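Long-range contacts in charybdin (Charybdis maritima, PDB 2B7U), which belongs to the ribosome-inactivating proteins, a family best known from plants, whose fold joins a mixed beta sheet to a largely helical body: residues R33-W38 / I73-L78; N201-S206 / I242-P247. All blocks are in the same frame, centred on the assembly; numbering follows the deposited sequence.

Contact 1 (R33-W38 / I73-L78); sequences RSLATW and IHRDDL
Arg-75 and Leu-35 make the main polar link of this contact. The arginine runs extended from CG to NE and reaches the end of helix 21-35. Its CG is anti to the backbone N (chi1 -169°), and this carries the side chain alongside Leu-35. The carbonyl O of Leu-35 sits at the guanidinium edge, in its plane. NE and NH1 of Arg-75 both point at it. The bond from Arg-75 NE to Leu-35 O is weak, at 3.4 Å. The one from Arg-75 NH1 to Leu-35 O is also weak, at 3.3 Å. The two weak bonds share one acceptor and probably restrain the guanidinium only loosely. Ser-34 O lies over one guanidinium face, 3.1 Å from Arg-75 NH1, but the angle is too poor for a hydrogen bond. The positive charge probably suits this carbonyl-rich helix end. Arg-56 brings a like charge close to Arg-75 NH2.

The apolar part is made by the two leucines and the arginine stem. The Leu-35 side chain lies alongside the stem of Arg-75, the two running opposite ways, and Leu-35 CD2 packs on Arg-75 CG at 3.8 Å. Leu-35 and Leu-78 meet tip to tip, with Leu-35 CD1 3.7 Å from Leu-78 CD2. This last contact is less certain, because Leu-78 was modelled in two conformers. Phe-58 of strand 56-64 and Thr-169 of helix 151-170 touch both leucines. Phe-10 of strand 7-15 adds to the cover of Leu-35.

Ala-36 is where the chain leaves helical geometry. The contact therefore sets a helix C-terminus against the turn after strand 67-74. It joins helix 21-35 to the end of strand 67-74 in the mixed six-stranded sheet that characterises the N-terminal part of the ribosome-inactivating protein fold.

Contact 2 (N201-S206 / I242-P247); sequences NWVRFS and IVEQHP
Ser-206 OG is held from two directions. Ser-206 OG accepts a hydrogen bond from Glu-244 N at 3.0 Å. Ser-206 OG donates to Trp-202 O, one helical turn earlier, at 2.9 Å. The first torsion of Ser-206 (chi1 -69°) sets OG beside its own backbone N, from where it can reach back to that carbonyl. Trp-202 O also accepts from Ser-206 N, and its two donors come from opposite faces of the carbonyl plane.

The indole of Trp-202 makes the second polar link. Trp-202 NE1 donates to Ile-242 O at 2.9 Å, and the bond is fairly straight at 164°. NE1 is tilted somewhat out of the carbonyl plane of Ile-242. The acceptor lies at the ring edge, in the ring plane, a geometry that should restrain the tilt of the indole. The first turn of helix 202-214 is thus bound to the extended chain that follows helix 233-237, in the C-terminal part of the ribosome-inactivating protein fold. Arg-170 makes a cation-pi contact with the same indole, and Phe-171 meets it with steeply inclined planes.

The Glu-244 side chain runs nearly perpendicular to that of Trp-202. Glu-244 CB lies over the six-membered ring of Trp-202, 3.8 Å from its centroid, in a CH-pi contact. The carboxylate plane is turned 50° from the indole. Glu-244 OE1 touches Val-203 CG1 at 3.5 Å. A water donates to both Val-203 O and Glu-244 OE1, linking the carboxylate to the helix backbone. Ser-206 CB packs against Val-243 CG1 at 3.7 Å.

In the fold
Contact 1 comes first along the chain. It closes a loop that leaves the end of helix 21-35, forms the small sheet of strands 38-40 and 43-45, and returns through strands 56-64 and 67-74. Contact 2 opens only much later, after the central helices. Its loop holds the rest of helix 202-214, the hairpin 223-225/228-230 and helix 233-237. The two loops lie in series and neither nest nor cross. In space their centres are about 12 Å apart, and they touch. Asp-77 packs against Glu-244 and Trp-202, and Leu-35 against Ile-242. The sheet region and the C-terminal region therefore meet here directly.

Contact 1 (R33-W38 / I73-L78)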
loop_
_atom_site.group_PDB
_atom_site.type_symbol
_atom_site.label_atom_id
_atom_site.label_comp_id
_atom_site.label_asym_id
_atom_site.label_seq_id
_atom_site.Cartn_x
_atom_site.Cartn_y
_atom_site.Cartn_z
ATOM N N ARG A 33 -11.226 -2.325 6.408
ATOM C CA ARG A 33 -12.599 -1.944 6.626
ATOM C C ARG A 33 -12.798 -0.432 6.453
ATOM O O ARG A 33 -13.795 -0.014 5.886
ATOM C CB ARG A 33 -13.025 -2.384 8.022
ATOM C CG ARG A 33 -14.427 -2.082 8.351
ATOM C CD ARG A 33 -14.617 -2.350 9.827
ATOM N NE ARG A 33 -15.667 -3.319 10.121
ATOM C CZ ARG A 33 -16.686 -3.115 10.950
ATOM N NH1 ARG A 33 -17.563 -4.086 11.143
ATOM N NH2 ARG A 33 -16.844 -1.959 11.589
ATOM N N SER A 34 -11.851 0.367 6.945
ATOM C CA SER A 34 -11.924 1.831 6.871
ATOM C C SER A 34 -11.849 2.301 5.435
ATOM O O SER A 34 -12.442 3.307 5.074
ATOM C CB SER A 34 -10.799 2.496 7.651
ATOM O OG SER A 34 -10.971 2.305 9.055
ATOM N N LEU A 35 -11.118 1.556 4.622
ATOM C CA LEU A 35 -10.916 1.930 3.222
ATOM C C LEU A 35 -12.063 1.542 2.309
ATOM O O LEU A 35 -12.207 2.077 1.194
ATOM C CB LEU A 35 -9.629 1.291 2.698
ATOM C CG LEU A 35 -8.305 1.783 3.276
ATOM C CD1 LEU A 35 -7.139 0.811 3.033
ATOM C CD2 LEU A 35 -7.951 3.178 2.738
ATOM N N ALA A 36 -12.846 0.556 2.729
ATOM C CA ALA A 36 -13.869 -0.029 1.877
ATOM C C ALA A 36 -14.939 0.952 1.442
ATOM O O ALA A 36 -15.373 1.803 2.237
ATOM C CB ALA A 36 -14.548 -1.159 2.594
ATOM N N THR A 37 -15.394 0.803 0.211
ATOM C CA THR A 37 -16.664 1.422 -0.210
ATOM C C THR A 37 -17.779 0.417 -0.303
ATOM O O THR A 37 -18.891 0.698 0.097
ATOM C CB THR A 37 -16.564 2.152 -1.570
ATOM O OG1 THR A 37 -16.508 1.185 -2.646
ATOM C CG2 THR A 37 -15.431 3.058 -1.562
ATOM N N TRP A 38 -17.484 -0.757 -0.845
ATOM C CA TRP A 38 -18.421 -1.857 -0.973
ATOM C C TRP A 38 -17.608 -3.123 -0.916
ATOM O O TRP A 38 -16.407 -3.063 -0.667
ATOM C CB TRP A 38 -19.197 -1.815 -2.259
ATOM C CG TRP A 38 -18.350 -1.917 -3.554
ATOM C CD1 TRP A 38 -17.503 -0.961 -4.028
ATOM C CD2 TRP A 38 -18.344 -2.983 -4.540
ATOM N NE1 TRP A 38 -16.943 -1.370 -5.222
ATOM C CE2 TRP A 38 -17.440 -2.607 -5.554
ATOM C CE3 TRP A 38 -18.988 -4.230 -4.647
ATOM C CZ2 TRP A 38 -17.190 -3.429 -6.683
ATOM C CZ3 TRP A 38 -18.708 -5.046 -5.741
ATOM C CH2 TRP A 38 -17.846 -4.622 -6.761
ATOM N N ILE A 73 -1.622 8.885 2.066
ATOM C CA ILE A 73 -1.746 7.809 1.078
ATOM C C ILE A 73 -3.037 7.983 0.280
ATOM O O ILE A 73 -4.072 8.308 0.846
ATOM C CB ILE A 73 -1.760 6.458 1.827
ATOM C CG1 ILE A 73 -0.454 6.297 2.624
ATOM C CG2 ILE A 73 -1.923 5.291 0.864
ATOM C CD1 ILE A 73 -0.400 5.118 3.570
ATOM N N HIS A 74 -2.984 7.690 -1.018
ATOM C CA HIS A 74 -4.188 7.690 -1.853
ATOM C C HIS A 74 -5.172 6.583 -1.453
ATOM O O HIS A 74 -4.782 5.422 -1.296
ATOM C CB HIS A 74 -3.821 7.491 -3.314
ATOM C CG HIS A 74 -3.112 8.640 -3.918
ATOM N ND1 HIS A 74 -3.776 9.688 -4.513
ATOM C CD2 HIS A 74 -1.791 8.910 -4.032
ATOM C CE1 HIS A 74 -2.888 10.559 -4.966
ATOM N NE2 HIS A 74 -1.672 10.101 -4.700
ATOM N N ARG A 75 -6.449 6.951 -1.318
ATOM C CA ARG A 75 -7.456 6.021 -0.833
ATOM C C ARG A 75 -7.935 5.101 -1.932
ATOM O O ARG A 75 -8.470 4.030 -1.637
ATOM C CB ARG A 75 -8.633 6.754 -0.197
ATOM C CG ARG A 75 -9.521 5.801 0.531
ATOM C CD ARG A 75 -10.718 6.438 1.182
ATOM N NE ARG A 75 -11.693 5.415 1.552
ATOM C CZ ARG A 75 -12.801 5.676 2.231
ATOM N NH1 ARG A 75 -13.649 4.691 2.519
ATOM N NH2 ARG A 75 -13.050 6.915 2.646
ATOM N N ASP A 76 -7.749 5.501 -3.181
ATOM C CA ASP A 76 -8.233 4.697 -4.297
ATOM C C ASP A 76 -7.218 3.678 -4.804
ATOM O O ASP A 76 -7.591 2.622 -5.276
ATOM C CB ASP A 76 -8.784 5.585 -5.430
ATOM C CG ASP A 76 -7.785 6.608 -5.927
ATOM O OD1 ASP A 76 -6.722 6.813 -5.287
ATOM O OD2 ASP A 76 -8.102 7.248 -6.946
ATOM N N ASP A 77 -5.930 3.967 -4.718
ATOM C CA ASP A 77 -4.931 3.002 -5.171
ATOM C C ASP A 77 -3.869 2.618 -4.145
ATOM O O ASP A 77 -2.995 1.823 -4.464
ATOM C CB ASP A 77 -4.315 3.460 -6.502
ATOM C CG ASP A 77 -3.494 4.702 -6.377
ATOM O OD1 ASP A 77 -2.987 5.205 -7.417
ATOM O OD2 ASP A 77 -3.327 5.204 -5.253
ATOM N N LEU A 78 -3.980 3.133 -2.922
ATOM C CA LEU A 78 -3.076 2.850 -1.820
ATOM C C LEU A 78 -1.613 3.222 -2.086
ATOM O O LEU A 78 -0.697 2.704 -1.453
ATOM C CB LEU A 78 -3.209 1.384 -1.368
ATOM C CG LEU A 78 -4.599 1.025 -0.860
ATOM C CD1 LEU A 78 -4.627 -0.425 -0.328
ATOM C CD2 LEU A 78 -5.111 1.984 0.174
#

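Contact 2 (N201-S206 / I242-P247)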
loop_
_atom_site.group_PDB
_atom_site.type_symbol
_atom_site.label_atom_id
_atom_site.label_comp_id
_atom_site.label_asym_id
_atom_site.label_seq_id
_atom_site.Cartn_x
_atom_site.Cartn_y
_atom_site.Cartn_z
ATOM N N ASN A 201 1.237 -7.368 -9.502
ATOM C CA ASN A 201 0.012 -7.760 -10.232
ATOM C C ASN A 201 -1.275 -7.280 -9.552
ATOM O O ASN A 201 -2.368 -7.667 -9.961
ATOM C CB ASN A 201 -0.041 -9.274 -10.362
ATOM C CG ASN A 201 0.981 -9.802 -11.350
ATOM O OD1 ASN A 201 1.656 -10.823 -11.102
ATOM N ND2 ASN A 201 1.116 -9.118 -12.468
ATOM N N TRP A 202 -1.171 -6.514 -8.472
ATOM C CA TRP A 202 -2.390 -6.081 -7.752
ATOM C C TRP A 202 -3.382 -5.368 -8.659
ATOM O O TRP A 202 -4.568 -5.622 -8.584
ATOM C CB TRP A 202 -2.067 -5.170 -6.568
ATOM C CG TRP A 202 -3.260 -4.774 -5.728
ATOM C CD1 TRP A 202 -4.041 -5.595 -4.986
ATOM C CD2 TRP A 202 -3.785 -3.459 -5.578
ATOM N NE1 TRP A 202 -5.030 -4.861 -4.349
ATOM C CE2 TRP A 202 -4.871 -3.545 -4.683
ATOM C CE3 TRP A 202 -3.407 -2.202 -6.070
ATOM C CZ2 TRP A 202 -5.593 -2.418 -4.270
ATOM C CZ3 TRP A 202 -4.125 -1.076 -5.656
ATOM C CH2 TRP A 202 -5.195 -1.204 -4.760
ATOM N N VAL A 203 -2.881 -4.479 -9.495
ATOM C CA VAL A 203 -3.747 -3.685 -10.361
ATOM C C VAL A 203 -4.419 -4.626 -11.364
ATOM O O VAL A 203 -5.645 -4.580 -11.575
ATOM C CB VAL A 203 -2.937 -2.567 -11.071
ATOM C CG1 VAL A 203 -3.763 -1.929 -12.118
ATOM C CG2 VAL A 203 -2.451 -1.572 -10.047
ATOM N N ARG A 204 -3.622 -5.481 -12.002
ATOM C CA ARG A 204 -4.143 -6.441 -12.993
ATOM C C ARG A 204 -5.122 -7.448 -12.361
ATOM O O ARG A 204 -6.197 -7.726 -12.907
ATOM C CB ARG A 204 -2.994 -7.209 -13.621
ATOM C CG ARG A 204 -2.228 -6.518 -14.695
ATOM C CD ARG A 204 -1.707 -7.595 -15.686
ATOM N NE ARG A 204 -1.035 -8.667 -14.958
ATOM C CZ ARG A 204 -1.243 -9.982 -15.087
ATOM N NH1 ARG A 204 -2.085 -10.499 -15.976
ATOM N NH2 ARG A 204 -0.557 -10.813 -14.325
ATOM N N PHE A 205 -4.761 -8.023 -11.216
ATOM C CA PHE A 205 -5.644 -8.967 -10.528
ATOM C C PHE A 205 -6.950 -8.302 -10.091
ATOM O O PHE A 205 -8.033 -8.910 -10.206
ATOM C CB PHE A 205 -4.947 -9.530 -9.277
ATOM C CG PHE A 205 -3.804 -10.491 -9.544
ATOM C CD1 PHE A 205 -2.972 -10.875 -8.485
ATOM C CD2 PHE A 205 -3.570 -11.032 -10.784
ATOM C CE1 PHE A 205 -1.943 -11.795 -8.687
ATOM C CE2 PHE A 205 -2.525 -11.956 -10.980
ATOM C CZ PHE A 205 -1.739 -12.323 -9.925
ATOM N N SER A 206 -6.878 -7.080 -9.584
ATOM C CA SER A 206 -8.102 -6.374 -9.178
ATOM C C SER A 206 -9.028 -6.239 -10.374
ATOM O O SER A 206 -10.225 -6.464 -10.242
ATOM C CB SER A 206 -7.778 -4.993 -8.626
ATOM O OG SER A 206 -7.114 -5.108 -7.371
ATOM N N ILE A 242 -7.878 -6.370 -0.256
ATOM C CA ILE A 242 -8.697 -5.262 -0.729
ATOM C C ILE A 242 -8.458 -5.147 -2.242
ATOM O O ILE A 242 -7.391 -5.515 -2.737
ATOM C CB ILE A 242 -8.415 -3.950 0.097
ATOM C CG1 ILE A 242 -9.512 -2.900 -0.159
ATOM C CG2 ILE A 242 -7.036 -3.419 -0.200
ATOM C CD1 ILE A 242 -9.660 -1.942 0.970
ATOM N N VAL A 243 -9.471 -4.694 -2.960
ATOM C CA VAL A 243 -9.501 -4.707 -4.422
ATOM C C VAL A 243 -9.534 -3.301 -5.016
ATOM O O VAL A 243 -10.377 -2.507 -4.621
ATOM C CB VAL A 243 -10.739 -5.497 -4.912
ATOM C CG1 VAL A 243 -10.738 -5.580 -6.401
ATOM C CG2 VAL A 243 -10.787 -6.889 -4.253
ATOM N N GLU A 244 -8.647 -2.989 -5.968
ATOM C CA GLU A 244 -8.700 -1.708 -6.661
ATOM C C GLU A 244 -9.892 -1.662 -7.609
ATOM O O GLU A 244 -10.265 -2.690 -8.145
ATOM C CB GLU A 244 -7.416 -1.515 -7.477
ATOM C CG GLU A 244 -7.188 -0.098 -7.831
ATOM C CD GLU A 244 -6.026 0.119 -8.740
ATOM O OE1 GLU A 244 -5.938 -0.559 -9.765
ATOM O OE2 GLU A 244 -5.210 1.038 -8.450
ATOM N N GLN A 245 -10.467 -0.480 -7.845
ATOM C CA GLN A 245 -11.657 -0.349 -8.714
ATOM C C GLN A 245 -11.390 0.616 -9.860
ATOM O O GLN A 245 -11.655 1.801 -9.752
ATOM C CB GLN A 245 -12.870 0.121 -7.901
ATOM C CG GLN A 245 -14.145 0.060 -8.717
ATOM C CD GLN A 245 -15.394 0.482 -7.978
ATOM O OE1 GLN A 245 -16.491 0.243 -8.495
ATOM N NE2 GLN A 245 -15.258 1.089 -6.776
ATOM N N HIS A 246 -10.873 0.093 -10.966
ATOM C CA HIS A 246 -10.642 0.883 -12.163
ATOM C C HIS A 246 -11.988 1.209 -12.866
ATOM O O HIS A 246 -12.878 0.369 -12.928
ATOM C CB HIS A 246 -9.712 0.111 -13.102
ATOM C CG HIS A 246 -9.231 0.916 -14.265
ATOM N ND1 HIS A 246 -7.953 1.429 -14.346
ATOM C CD2 HIS A 246 -9.868 1.317 -15.385
ATOM C CE1 HIS A 246 -7.829 2.113 -15.469
ATOM N NE2 HIS A 246 -8.973 2.053 -16.122
ATOM N N PRO A 247 -12.169 2.447 -13.360
ATOM C CA PRO A 247 -13.409 2.813 -14.072
ATOM C C PRO A 247 -13.825 1.901 -15.225
ATOM O O PRO A 247 -15.012 1.773 -15.503
ATOM C CB PRO A 247 -13.108 4.211 -14.615
ATOM C CG PRO A 247 -12.130 4.754 -13.676
ATOM C CD PRO A 247 -11.268 3.608 -13.226
HETATM O O HOH W 1 -7.288 -2.387 -11.435
#